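Local coordinates for protein probable acetyltransferase (Thermus thermophilus, PDB 3EXN) that binds acetyl-coenzyme A and, as a member of the GCN5-related N-acetyltransferase family, probably transfers an acetyl group to an acceptor substrate, at residues L77-L91 against F113-V126. Sequence-based numbering, arbitrary orientation.
With ACO (acetyl coenzyme *a), chain C.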
ATOM      1  N   LEU A  77       0.757  -3.450  -1.843  1.00  4.92           N
ATOM      2  CA  LEU A  77       0.655  -2.054  -2.254  1.00  3.97           C
ATOM      3  C   LEU A  77      -0.650  -1.904  -3.044  1.00  3.41           C
ATOM      4  O   LEU A  77      -0.927  -2.701  -3.932  1.00  2.47           O
ATOM      5  CB  LEU A  77       1.879  -1.617  -3.082  1.00  4.62           C
ATOM      6  CG  LEU A  77       1.993  -0.165  -3.621  1.00  3.97           C
ATOM      7  CD1 LEU A  77       3.461   0.242  -3.836  1.00  4.77           C
ATOM      8  CD2 LEU A  77       1.154   0.034  -4.933  1.00  5.99           C
ATOM      9  N   ASP A  78      -1.456  -0.893  -2.695  1.00  3.47           N
ATOM     10  CA  ASP A  78      -2.816  -0.739  -3.310  1.00  4.93           C
ATOM     11  C   ASP A  78      -2.976   0.719  -3.614  1.00  4.23           C
ATOM     12  O   ASP A  78      -2.871   1.536  -2.715  1.00  6.02           O
ATOM     13  CB  ASP A  78      -3.915  -1.253  -2.330  1.00  5.18           C
ATOM     14  CG  ASP A  78      -5.297  -1.477  -2.991  1.00  5.65           C
ATOM     15  OD1 ASP A  78      -5.656  -0.803  -4.006  1.00  3.40           O
ATOM     16  OD2 ASP A  78      -6.053  -2.334  -2.479  1.00  5.56           O
ATOM     17  N   ALA A  79      -3.205   1.033  -4.876  1.00  4.51           N
ATOM     18  CA  ALA A  79      -3.434   2.404  -5.351  1.00  3.58           C
ATOM     19  C   ALA A  79      -4.620   2.461  -6.327  1.00  4.12           C
ATOM     20  O   ALA A  79      -5.063   1.444  -6.896  1.00  3.62           O
ATOM     21  CB  ALA A  79      -2.159   2.931  -5.981  1.00  3.90           C
ATOM     22  N   LYS A  80      -5.149   3.657  -6.499  1.00  5.62           N
ATOM     23  CA  LYS A  80      -6.243   3.953  -7.439  1.00  5.47           C
ATOM     24  C   LYS A  80      -5.820   5.119  -8.367  1.00  5.84           C
ATOM     25  O   LYS A  80      -5.549   6.244  -7.898  1.00  5.76           O
ATOM     26  CB  LYS A  80      -7.506   4.388  -6.668  1.00  6.57           C
ATOM     27  CG  LYS A  80      -8.723   4.729  -7.524  1.00  8.17           C
ATOM     28  CD  LYS A  80      -9.148   3.577  -8.396  1.00 10.46           C
ATOM     29  CE  LYS A  80     -10.321   3.947  -9.283  1.00 12.31           C
ATOM     30  NZ  LYS A  80     -11.619   3.851  -8.549  1.00 11.14           N
ATOM     31  N   LEU A  81      -5.777   4.850  -9.667  1.00  6.69           N
ATOM     32  CA  LEU A  81      -5.582   5.902 -10.677  1.00  5.38           C
ATOM     33  C   LEU A  81      -6.892   6.691 -10.866  1.00  6.27           C
ATOM     34  O   LEU A  81      -7.977   6.118 -10.865  1.00  6.38           O
ATOM     35  CB  LEU A  81      -5.153   5.273 -12.006  1.00  6.84           C
ATOM     36  CG  LEU A  81      -3.950   4.325 -12.021  1.00  7.14           C
ATOM     37  CD1 LEU A  81      -3.708   3.773 -13.458  1.00  5.36           C
ATOM     38  CD2 LEU A  81      -2.730   5.086 -11.476  1.00 11.42           C
ATOM     39  N   GLY A  82      -6.796   8.004 -11.091  1.00  7.48           N
ATOM     40  CA  GLY A  82      -7.981   8.784 -11.413  1.00  8.65           C
ATOM     41  C   GLY A  82      -8.730   9.289 -10.184  1.00  9.16           C
ATOM     42  O   GLY A  82      -9.865   9.780 -10.316  1.00  9.36           O
ATOM     43  N   TYR A  83      -8.096   9.190  -9.012  1.00  8.71           N
ATOM     44  CA  TYR A  83      -8.633   9.710  -7.754  1.00  9.09           C
ATOM     45  C   TYR A  83      -7.498  10.522  -7.085  1.00  9.82           C
ATOM     46  O   TYR A  83      -6.385  10.022  -6.969  1.00  9.15           O
ATOM     47  CB  TYR A  83      -9.120   8.587  -6.807  1.00  8.93           C
ATOM     48  CG  TYR A  83      -9.867   9.144  -5.614  1.00 10.27           C
ATOM     49  CD1 TYR A  83     -11.238   9.347  -5.654  1.00 11.66           C
ATOM     50  CD2 TYR A  83      -9.193   9.537  -4.490  1.00  9.19           C
ATOM     51  CE1 TYR A  83     -11.898   9.926  -4.575  1.00 12.72           C
ATOM     52  CE2 TYR A  83      -9.830  10.113  -3.444  1.00 10.52           C
ATOM     53  CZ  TYR A  83     -11.179  10.294  -3.468  1.00 12.62           C
ATOM     54  OH  TYR A  83     -11.780  10.881  -2.364  1.00 16.30           O
ATOM     55  N   PRO A  84      -7.786  11.736  -6.589  1.00 10.80           N
ATOM     56  CA  PRO A  84      -9.062  12.410  -6.489  1.00 12.26           C
ATOM     57  C   PRO A  84      -9.512  13.019  -7.808  1.00 12.70           C
ATOM     58  O   PRO A  84     -10.721  13.272  -7.995  1.00 14.61           O
ATOM     59  CB  PRO A  84      -8.815  13.522  -5.450  1.00 11.95           C
ATOM     60  CG  PRO A  84      -7.343  13.739  -5.434  1.00 12.16           C
ATOM     61  CD  PRO A  84      -6.700  12.471  -5.902  1.00 11.84           C
ATOM     62  N   GLU A  85      -8.566  13.280  -8.702  1.00 12.63           N
ATOM     63  CA  GLU A  85      -8.875  13.746 -10.042  1.00 13.21           C
ATOM     64  C   GLU A  85      -8.358  12.786 -11.109  1.00 12.70           C
ATOM     65  O   GLU A  85      -7.429  12.034 -10.878  1.00 10.92           O
ATOM     66  CB  GLU A  85      -8.255  15.122 -10.271  1.00 14.17           C
ATOM     67  CG  GLU A  85      -8.564  16.092  -9.137  1.00 17.84           C
ATOM     68  CD  GLU A  85      -9.522  17.150  -9.535  1.00 23.38           C
ATOM     69  OE1 GLU A  85      -9.087  18.071 -10.270  1.00 28.13           O
ATOM     70  OE2 GLU A  85     -10.700  17.077  -9.109  1.00 28.62           O
ATOM     71  N   ALA A  86      -8.984  12.876 -12.287  1.00 11.65           N
ATOM     72  CA  ALA A  86      -8.726  12.018 -13.426  1.00 11.52           C
ATOM     73  C   ALA A  86      -7.239  11.859 -13.726  1.00 11.13           C
ATOM     74  O   ALA A  86      -6.817  10.760 -14.114  1.00 11.40           O
ATOM     75  CB  ALA A  86      -9.446  12.602 -14.685  1.00 10.54           C
ATOM     76  N   GLU A  87      -6.476  12.962 -13.568  1.00 10.32           N
ATOM     77  CA  GLU A  87      -5.032  13.013 -13.898  1.00 10.22           C
ATOM     78  C   GLU A  87      -4.078  12.537 -12.798  1.00  9.43           C
ATOM     79  O   GLU A  87      -2.859  12.471 -13.023  1.00  8.82           O
ATOM     80  CB  GLU A  87      -4.620  14.438 -14.221  1.00 11.46           C
ATOM     81  CG  GLU A  87      -5.495  15.105 -15.254  1.00 13.31           C
ATOM     82  CD  GLU A  87      -6.712  15.831 -14.682  1.00 15.96           C
ATOM     83  OE1 GLU A  87      -7.286  15.377 -13.662  1.00 17.55           O
ATOM     84  OE2 GLU A  87      -7.107  16.859 -15.291  1.00 20.22           O
ATOM     85  N   ASP A  88      -4.624  12.278 -11.607  1.00  7.95           N
ATOM     86  CA  ASP A  88      -3.813  11.884 -10.443  1.00  7.31           C
ATOM     87  C   ASP A  88      -3.974  10.413 -10.074  1.00  6.44           C
ATOM     88  O   ASP A  88      -4.650   9.640 -10.776  1.00  8.28           O
ATOM     89  CB  ASP A  88      -4.188  12.757  -9.240  1.00  6.55           C
ATOM     90  CG  ASP A  88      -4.168  14.209  -9.564  1.00  9.36           C
ATOM     91  OD1 ASP A  88      -3.407  14.598 -10.463  1.00 12.15           O
ATOM     92  OD2 ASP A  88      -4.910  14.952  -8.922  1.00 12.13           O
ATOM     93  N   ALA A  89      -3.305  10.031  -8.985  1.00  4.11           N
ATOM     94  CA  ALA A  89      -3.381   8.674  -8.397  1.00  3.03           C
ATOM     95  C   ALA A  89      -3.310   8.817  -6.892  1.00  2.29           C
ATOM     96  O   ALA A  89      -2.753   9.788  -6.400  1.00  2.00           O
ATOM     97  CB  ALA A  89      -2.210   7.781  -8.909  1.00  2.30           C
ATOM     98  N   THR A  90      -3.781   7.790  -6.151  1.00  2.93           N
ATOM     99  CA  THR A  90      -3.738   7.851  -4.696  1.00  2.36           C
ATOM    100  C   THR A  90      -3.348   6.491  -4.218  1.00  2.76           C
ATOM    101  O   THR A  90      -3.921   5.486  -4.647  1.00  3.41           O
ATOM    102  CB  THR A  90      -5.111   8.213  -4.081  1.00  2.00           C
ATOM    103  OG1 THR A  90      -5.486   9.536  -4.458  1.00  2.27           O
ATOM    104  CG2 THR A  90      -5.129   8.095  -2.544  1.00  5.06           C
ATOM    105  N   LEU A  91      -2.364   6.470  -3.335  1.00  4.26           N
ATOM    106  CA  LEU A  91      -1.942   5.254  -2.649  1.00  4.15           C
ATOM    107  C   LEU A  91      -2.804   5.158  -1.367  1.00  4.79           C
ATOM    108  O   LEU A  91      -2.759   6.038  -0.494  1.00  5.66           O
ATOM    109  CB  LEU A  91      -0.412   5.316  -2.321  1.00  5.41           C
ATOM    110  CG  LEU A  91       0.217   4.132  -1.544  1.00  6.73           C
ATOM    111  CD1 LEU A  91       0.335   2.983  -2.449  1.00  7.80           C
ATOM    112  CD2 LEU A  91       1.625   4.590  -1.022  1.00  9.96           C
ATOM    113  N   PHE A 113       6.889   1.570  -8.006  1.00  7.62           N
ATOM    114  CA  PHE A 113       5.496   1.840  -8.424  1.00  8.38           C
ATOM    115  C   PHE A 113       5.444   3.201  -9.134  1.00  8.28           C
ATOM    116  O   PHE A 113       4.896   3.316 -10.233  1.00  8.71           O
ATOM    117  CB  PHE A 113       4.563   1.763  -7.217  1.00  7.53           C
ATOM    118  CG  PHE A 113       3.166   2.245  -7.504  1.00  8.84           C
ATOM    119  CD1 PHE A 113       2.380   1.590  -8.453  1.00  8.32           C
ATOM    120  CD2 PHE A 113       2.670   3.379  -6.884  1.00 10.15           C
ATOM    121  CE1 PHE A 113       1.092   2.055  -8.773  1.00  8.29           C
ATOM    122  CE2 PHE A 113       1.350   3.859  -7.193  1.00  7.25           C
ATOM    123  CZ  PHE A 113       0.590   3.213  -8.101  1.00  5.75           C
ATOM    124  N   ALA A 114       6.073   4.215  -8.561  1.00  9.71           N
ATOM    125  CA  ALA A 114       6.006   5.563  -9.162  1.00 10.69           C
ATOM    126  C   ALA A 114       6.689   5.604 -10.546  1.00 11.00           C
ATOM    127  O   ALA A 114       6.289   6.373 -11.444  1.00 11.09           O
ATOM    128  CB  ALA A 114       6.631   6.581  -8.218  1.00 10.68           C
ATOM    129  N   ALA A 115       7.724   4.795 -10.717  1.00 12.07           N
ATOM    130  CA  ALA A 115       8.403   4.638 -12.004  1.00 12.70           C
ATOM    131  C   ALA A 115       7.470   4.253 -13.180  1.00 12.57           C
ATOM    132  O   ALA A 115       7.716   4.646 -14.338  1.00 12.78           O
ATOM    133  CB  ALA A 115       9.548   3.595 -11.855  1.00 13.40           C
ATOM    134  N   GLY A 116       6.409   3.510 -12.878  1.00 11.52           N
ATOM    135  CA  GLY A 116       5.444   3.044 -13.845  1.00 11.95           C
ATOM    136  C   GLY A 116       4.316   4.008 -14.188  1.00 11.74           C
ATOM    137  O   GLY A 116       3.461   3.677 -15.031  1.00 13.28           O
ATOM    138  N   LEU A 117       4.313   5.197 -13.576  1.00 11.03           N
ATOM    139  CA  LEU A 117       3.198   6.159 -13.714  1.00 10.82           C
ATOM    140  C   LEU A 117       3.434   7.343 -14.641  1.00 11.37           C
ATOM    141  O   LEU A 117       2.768   8.391 -14.489  1.00 11.44           O
ATOM    142  CB  LEU A 117       2.832   6.710 -12.342  1.00 11.09           C
ATOM    143  CG  LEU A 117       2.366   5.679 -11.314  1.00 10.99           C
ATOM    144  CD1 LEU A 117       1.957   6.389 -10.001  1.00 14.63           C
ATOM    145  CD2 LEU A 117       1.213   4.891 -11.864  1.00 10.06           C
ATOM    146  N   ASP A 118       4.338   7.222 -15.610  1.00 10.39           N
ATOM    147  CA  ASP A 118       4.440   8.277 -16.617  1.00 11.22           C
ATOM    148  C   ASP A 118       3.042   8.500 -17.238  1.00 10.89           C
ATOM    149  O   ASP A 118       2.383   7.551 -17.668  1.00 11.22           O
ATOM    150  CB  ASP A 118       5.501   7.927 -17.680  1.00 11.33           C
ATOM    151  CG  ASP A 118       5.622   8.989 -18.782  1.00 14.30           C
ATOM    152  OD1 ASP A 118       5.389  10.187 -18.511  1.00 18.79           O
ATOM    153  OD2 ASP A 118       5.962   8.620 -19.928  1.00 16.45           O
ATOM    154  N   GLY A 119       2.611   9.756 -17.265  1.00 10.79           N
ATOM    155  CA  GLY A 119       1.302  10.138 -17.753  1.00 10.77           C
ATOM    156  C   GLY A 119       0.363  10.521 -16.621  1.00 10.87           C
ATOM    157  O   GLY A 119      -0.707  11.065 -16.868  1.00 10.77           O
ATOM    158  N   VAL A 120       0.746  10.177 -15.392  1.00 10.26           N
ATOM    159  CA  VAL A 120       0.092  10.644 -14.164  1.00 10.24           C
ATOM    160  C   VAL A 120       0.781  11.891 -13.599  1.00  9.42           C
ATOM    161  O   VAL A 120       2.004  11.994 -13.608  1.00  9.85           O
ATOM    162  CB  VAL A 120       0.127   9.544 -13.056  1.00 10.40           C
ATOM    163  CG1 VAL A 120      -0.364  10.092 -11.744  1.00  9.19           C
ATOM    164  CG2 VAL A 120      -0.651   8.323 -13.474  1.00 12.21           C
ATOM    165  N   ARG A 121      -0.025  12.786 -13.039  1.00  9.09           N
ATOM    166  CA  ARG A 121       0.382  14.125 -12.623  1.00  8.45           C
ATOM    167  C   ARG A 121       0.916  14.218 -11.199  1.00  8.38           C
ATOM    168  O   ARG A 121       2.039  14.672 -11.002  1.00  8.28           O
ATOM    169  CB  ARG A 121      -0.809  15.079 -12.841  1.00  9.20           C
ATOM    170  CG  ARG A 121      -0.632  16.533 -12.412  1.00  9.42           C
ATOM    171  CD  ARG A 121      -1.920  17.352 -12.628  1.00  9.75           C
ATOM    172  NE  ARG A 121      -2.993  17.002 -11.695  1.00 10.40           N
ATOM    173  CZ  ARG A 121      -4.217  17.519 -11.728  1.00 13.17           C
ATOM    174  NH1 ARG A 121      -5.118  17.134 -10.832  1.00 15.00           N
ATOM    175  NH2 ARG A 121      -4.552  18.436 -12.644  1.00 12.91           N
ATOM    176  N   ARG A 122       0.111  13.829 -10.201  1.00  8.77           N
ATOM    177  CA  ARG A 122       0.502  13.839  -8.775  1.00  8.73           C
ATOM    178  C   ARG A 122       0.131  12.517  -8.159  1.00  8.29           C
ATOM    179  O   ARG A 122      -0.869  11.928  -8.556  1.00  7.58           O
ATOM    180  CB  ARG A 122      -0.271  14.880  -7.937  1.00  9.78           C
ATOM    181  CG  ARG A 122      -0.463  16.233  -8.568  1.00 12.68           C
ATOM    182  CD  ARG A 122      -1.571  17.007  -7.906  1.00 16.21           C
ATOM    183  NE  ARG A 122      -2.140  17.970  -8.836  1.00 21.48           N
ATOM    184  CZ  ARG A 122      -1.530  19.075  -9.255  1.00 24.63           C
ATOM    185  NH1 ARG A 122      -0.304  19.392  -8.827  1.00 26.80           N
ATOM    186  NH2 ARG A 122      -2.153  19.889 -10.108  1.00 27.07           N
ATOM    187  N   LEU A 123       0.885  12.134  -7.129  1.00  6.96           N
ATOM    188  CA  LEU A 123       0.631  10.893  -6.349  1.00  6.48           C
ATOM    189  C   LEU A 123       0.297  11.287  -4.920  1.00  6.53           C
ATOM    190  O   LEU A 123       1.130  11.828  -4.202  1.00  7.54           O
ATOM    191  CB  LEU A 123       1.868   9.986  -6.398  1.00  6.62           C
ATOM    192  CG  LEU A 123       1.760   8.662  -5.640  1.00  7.33           C
ATOM    193  CD1 LEU A 123       0.568   7.860  -6.118  1.00  5.08           C
ATOM    194  CD2 LEU A 123       3.064   7.837  -5.793  1.00  8.50           C
ATOM    195  N   TYR A 124      -0.935  10.983  -4.503  1.00  6.70           N
ATOM    196  CA  TYR A 124      -1.372  11.267  -3.141  1.00  6.21           C
ATOM    197  C   TYR A 124      -1.161  10.002  -2.336  1.00  5.44           C
ATOM    198  O   TYR A 124      -1.068   8.948  -2.933  1.00  4.17           O
ATOM    199  CB  TYR A 124      -2.855  11.614  -3.118  1.00  6.86           C
ATOM    200  CG  TYR A 124      -3.195  13.032  -3.660  1.00  8.27           C
ATOM    201  CD1 TYR A 124      -3.382  14.111  -2.791  1.00  7.40           C
ATOM    202  CD2 TYR A 124      -3.346  13.267  -5.032  1.00 11.35           C
ATOM    203  CE1 TYR A 124      -3.714  15.412  -3.287  1.00  7.46           C
ATOM    204  CE2 TYR A 124      -3.653  14.552  -5.523  1.00 10.59           C
ATOM    205  CZ  TYR A 124      -3.835  15.612  -4.636  1.00 10.17           C
ATOM    206  OH  TYR A 124      -4.162  16.889  -5.117  1.00 10.09           O
ATOM    207  N   ALA A 125      -1.108  10.167  -1.019  1.00  6.09           N
ATOM    208  CA  ALA A 125      -1.078   9.069  -0.016  1.00  6.84           C
ATOM    209  C   ALA A 125      -2.033   9.483   1.112  1.00  7.92           C
ATOM    210  O   ALA A 125      -2.000  10.638   1.552  1.00  9.41           O
ATOM    211  CB  ALA A 125       0.333   8.907   0.501  1.00  7.01           C
ATOM    212  N   VAL A 126      -2.898   8.544   1.560  1.00  9.03           N
ATOM    213  CA  VAL A 126      -3.875   8.800   2.638  1.00 10.15           C
ATOM    214  C   VAL A 126      -3.526   7.907   3.824  1.00 10.31           C
ATOM    215  O   VAL A 126      -3.372   6.702   3.651  1.00 10.83           O
ATOM    216  CB  VAL A 126      -5.324   8.627   2.226  1.00 10.26           C
ATOM    217  CG1 VAL A 126      -5.587   7.235   1.558  1.00 10.48           C
ATOM    218  CG2 VAL A 126      -6.262   8.905   3.450  1.00 11.81           C
TER
HETATM  219  O5B ACO C1001      12.294   3.390   5.298  1.00 40.16           O
HETATM  220  P1A ACO C1001      12.035   1.819   4.856  1.00 39.72           P
HETATM  221  O1A ACO C1001      13.005   0.946   5.652  1.00 36.96           O
HETATM  222  O2A ACO C1001      11.850   1.786   3.347  1.00 31.26           O
HETATM  223  O3A ACO C1001      10.552   1.630   5.503  1.00 34.08           O
HETATM  224  P2A ACO C1001       9.765   0.244   5.547  1.00 31.76           P
HETATM  225  O4A ACO C1001       9.691  -0.126   7.032  1.00 31.40           O
HETATM  226  O5A ACO C1001      10.387  -0.795   4.645  1.00 28.43           O
HETATM  227  O6A ACO C1001       8.316   0.789   4.986  1.00 31.78           O
HETATM  228  CBP ACO C1001       6.129   1.347   5.997  1.00 27.77           C
HETATM  229  CCP ACO C1001       7.543   1.825   5.619  1.00 29.91           C
HETATM  230  CDP ACO C1001       5.439   1.034   4.682  1.00 24.05           C
HETATM  231  CEP ACO C1001       5.336   2.438   6.710  1.00 27.70           C
HETATM  232  CAP ACO C1001       6.219   0.078   6.887  1.00 28.96           C
HETATM  233  OAP ACO C1001       6.886   0.374   8.142  1.00 31.25           O
HETATM  234  C9P ACO C1001       4.867  -0.502   7.256  1.00 28.38           C
HETATM  235  O9P ACO C1001       4.334  -1.371   6.580  1.00 24.16           O
HETATM  236  N8P ACO C1001       4.304  -0.038   8.369  1.00 30.05           N
HETATM  237  C7P ACO C1001       3.037  -0.565   8.911  1.00 28.85           C
HETATM  238  C6P ACO C1001       1.837  -0.366   7.985  1.00 27.91           C
HETATM  239  C5P ACO C1001       1.636   1.106   7.656  1.00 29.30           C
HETATM  240  O5P ACO C1001       1.719   1.997   8.529  1.00 29.15           O
HETATM  241  N4P ACO C1001       1.373   1.366   6.366  1.00 29.18           N
HETATM  242  C3P ACO C1001       1.137   2.715   5.901  1.00 27.42           C
HETATM  243  C2P ACO C1001      -0.329   3.068   5.945  1.00 29.24           C
HETATM  244  S1P ACO C1001      -0.661   4.720   5.316  1.00 34.54           S
HETATM  245  C   ACO C1001      -0.589   4.319   3.672  1.00 31.41           C
HETATM  246  O   ACO C1001      -0.347   3.182   3.359  1.00 28.49           O
HETATM  247  CH3 ACO C1001      -0.826   5.376   2.610  1.00 29.12           C
HETATM  248  O   HOH W   1      -5.935  16.592  -7.398  1.00 28.06           O
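R121 forms a side-on salt bridge with D88: NE hydrogen-bonds to D88 OD1 at 2.7 Å, meeting it on the syn lone pair, and NH1 to D88 OD2 at 2.9 Å, close to the guanidinium plane. A bend about the CG–CD bond of R121 (chi3 71°) turns the guanidinium back over the loop, where CB of E87 covers the centre of one face and the E87 carboxylate stacks nearly parallel, a long charge contact only. R122 lies against the opposite face. With an alanine at R121, the D88 carboxylate would probably lose these N-H partners, keeping the long charge contact with R122 and the water, and be freer to turn. This is the solvent side, where E85 and E87 are exposed and a water bridges D88 OD2 to the hydroxyl of Y124. Further in, strands 89-96 and 122-128 pair in parallel as the two strands of a beta-alpha-beta unit of the GNAT fold, helix 105-115 being the connection. Their ladder of backbone hydrogen bonds runs from A89 N to R122 O (3.1 Å) through Y124 N to A89 O (2.9 Å) and on to V126 N with L91 O; V126 O ends 3.1 Å from the acetyl methyl of the bound acetyl-CoA. Beside Y124, P84, which follows a cis peptide bond, lays CG over one ring face. On the sheet face of A89 and L123 the packing is close and apolar. CD2 of L77 sits over the centre of the F113 ring, 4.0 Å from its centroid, and CB of A79 reaches F113 CZ at 3.5 Å, while F65 of strand 62-69 touches both L77 and F113.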